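Local atomic coordinates of diaminopimelate decarboxylase (Methanocaldococcus jannaschii, PDB entry 1TWI), a protein that catalyses the pyridoxal-phosphate-dependent decarboxylation of meso-diaminopimelate to L-lysine, the last step of lysine biosynthesis by the diaminopimelate pathway. Residues A[107-112]-A[127-132]. Residues are numbered along the deposited sequence; the frame is centred on the assembly and turned at random.
Sequences KIVFNG and NIRAFN
Both Asn111 and Asn132 turn CG away from their own carbonyl carbon (chi1 -68° in Asn132), which brings their amides together toward the C-terminal side of the neighbouring parallel strands 108-110 and 130-133. Asn132 ND2 donates to Asn111 OD1 over 2.9 Å; the acceptor lies in the amide plane of Asn132, whereas the donor sits well above the carbonyl plane of Asn111, the two amides being turned 53° against each other. A water also donates to Asn111 OD1 and to Asn132 O while accepting from Gly112 N, linking the backbones of Gly112 and Asn132 with the Asn111 side chain. Asn111 ND2, in turn, is bound by Asp88 and Glu290, so both ends of this buried amide are engaged and its rotation is fixed.

Between the strands, Phe110 is gripped through both backbone polar atoms: its N donates to Ala130 O at 2.9 Å, and its O receives Asn132 N at 2.7 Å. Val109 CA adds a C-H···O contact to the same Ala130 O.

On the side of the sheet bearing Phe110 and Phe131, the two rings run alongside each other, nearly parallel (25° between planes) but offset with little overlap; CD2 of Phe110 approaches CE1 of Phe131 to 3.8 Å. Ile128 places CG1 in the cleft flanked by its own N and C, and the extended branch carries CD1 over the centre of the Phe131 ring and to within 3.5 Å of Phe110 CB. Its other branch meets Ile108, CG2 to CG2 at 3.7 Å, against helix 92-100.

With helix 117-125 linking them, the strands form a parallel beta-alpha-beta unit of the TIM-like pyridoxal-binding barrel, with Asn111 on the cofactor side, touching pyridoxal-5'-phosphate.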
# COMPACT_ATOMS: atom_id res chain seq x y z
N LYS A 107 -6.57 -26.00 14.77
CA LYS A 107 -5.42 -25.10 14.99
C LYS A 107 -5.67 -23.79 14.24
O LYS A 107 -4.74 -23.08 13.92
CB LYS A 107 -4.11 -25.72 14.48
CG LYS A 107 -3.67 -26.96 15.27
CD LYS A 107 -2.33 -27.54 14.70
CE LYS A 107 -1.73 -28.64 15.63
NZ LYS A 107 -0.44 -29.17 15.06
N ILE A 108 -6.93 -23.51 13.93
CA ILE A 108 -7.24 -22.26 13.23
C ILE A 108 -8.07 -21.33 14.13
O ILE A 108 -9.12 -21.77 14.64
CB ILE A 108 -8.02 -22.54 11.92
CG1 ILE A 108 -7.11 -23.32 10.93
CG2 ILE A 108 -8.41 -21.20 11.21
CD1 ILE A 108 -7.84 -23.75 9.60
N VAL A 109 -7.60 -20.08 14.32
CA VAL A 109 -8.40 -19.10 15.08
C VAL A 109 -8.65 -17.95 14.10
O VAL A 109 -7.82 -17.63 13.24
CB VAL A 109 -7.69 -18.55 16.38
CG1 VAL A 109 -7.63 -19.73 17.46
CG2 VAL A 109 -6.27 -18.04 16.08
N PHE A 110 -9.83 -17.36 14.22
CA PHE A 110 -10.27 -16.29 13.30
C PHE A 110 -10.40 -14.95 14.04
O PHE A 110 -11.22 -14.80 14.94
CB PHE A 110 -11.65 -16.73 12.71
CG PHE A 110 -12.06 -16.00 11.45
CD1 PHE A 110 -11.57 -14.73 11.16
CD2 PHE A 110 -13.00 -16.58 10.58
CE1 PHE A 110 -12.01 -14.00 10.02
CE2 PHE A 110 -13.45 -15.90 9.45
CZ PHE A 110 -12.95 -14.58 9.16
N ASN A 111 -9.53 -13.99 13.72
CA ASN A 111 -9.55 -12.64 14.31
C ASN A 111 -10.18 -11.68 13.33
O ASN A 111 -10.24 -11.96 12.13
CB ASN A 111 -8.10 -12.13 14.54
CG ASN A 111 -7.48 -12.71 15.76
OD1 ASN A 111 -8.01 -12.51 16.83
ND2 ASN A 111 -6.36 -13.46 15.62
N GLY A 112 -10.63 -10.54 13.83
CA GLY A 112 -11.12 -9.51 12.94
C GLY A 112 -12.23 -8.71 13.54
O GLY A 112 -13.08 -9.30 14.19
N ASN A 127 -15.41 -25.62 10.85
CA ASN A 127 -15.27 -26.01 12.28
C ASN A 127 -13.92 -25.56 12.88
O ASN A 127 -13.16 -26.36 13.50
CB ASN A 127 -15.47 -27.54 12.40
CG ASN A 127 -15.56 -28.04 13.86
OD1 ASN A 127 -16.16 -27.41 14.77
ND2 ASN A 127 -14.97 -29.21 14.09
N ILE A 128 -13.62 -24.27 12.71
CA ILE A 128 -12.38 -23.72 13.21
C ILE A 128 -12.39 -23.82 14.74
O ILE A 128 -13.46 -23.90 15.39
CB ILE A 128 -12.21 -22.25 12.77
CG1 ILE A 128 -13.43 -21.41 13.19
CG2 ILE A 128 -12.01 -22.18 11.25
CD1 ILE A 128 -13.22 -19.87 12.86
N ARG A 129 -11.21 -23.83 15.32
CA ARG A 129 -11.08 -23.87 16.79
C ARG A 129 -11.88 -22.74 17.49
O ARG A 129 -12.54 -22.94 18.51
CB ARG A 129 -9.60 -23.73 17.16
CG ARG A 129 -9.34 -24.10 18.65
CD ARG A 129 -7.88 -23.69 19.10
NE ARG A 129 -7.70 -24.13 20.48
CZ ARG A 129 -7.37 -25.37 20.86
NH1 ARG A 129 -7.26 -25.66 22.16
NH2 ARG A 129 -7.11 -26.32 19.95
N ALA A 130 -11.80 -21.54 16.94
CA ALA A 130 -12.55 -20.41 17.50
C ALA A 130 -12.57 -19.15 16.67
O ALA A 130 -11.63 -18.87 15.92
CB ALA A 130 -12.00 -20.01 18.87
N PHE A 131 -13.66 -18.41 16.83
CA PHE A 131 -13.71 -17.06 16.31
C PHE A 131 -13.22 -16.25 17.58
O PHE A 131 -13.77 -16.46 18.70
CB PHE A 131 -15.15 -16.62 16.07
CG PHE A 131 -15.77 -17.27 14.86
CD1 PHE A 131 -15.61 -16.70 13.60
CD2 PHE A 131 -16.49 -18.46 14.99
CE1 PHE A 131 -16.16 -17.31 12.47
CE2 PHE A 131 -17.07 -19.10 13.86
CZ PHE A 131 -16.90 -18.52 12.60
N ASN A 132 -12.24 -15.35 17.42
CA ASN A 132 -11.83 -14.49 18.53
C ASN A 132 -12.75 -13.28 18.37
O ASN A 132 -12.49 -12.39 17.56
CB ASN A 132 -10.36 -14.08 18.40
CG ASN A 132 -9.39 -15.27 18.60
OD1 ASN A 132 -9.75 -16.28 19.22
ND2 ASN A 132 -8.14 -15.12 18.11
O HOH W 1 -10.15 -10.88 16.87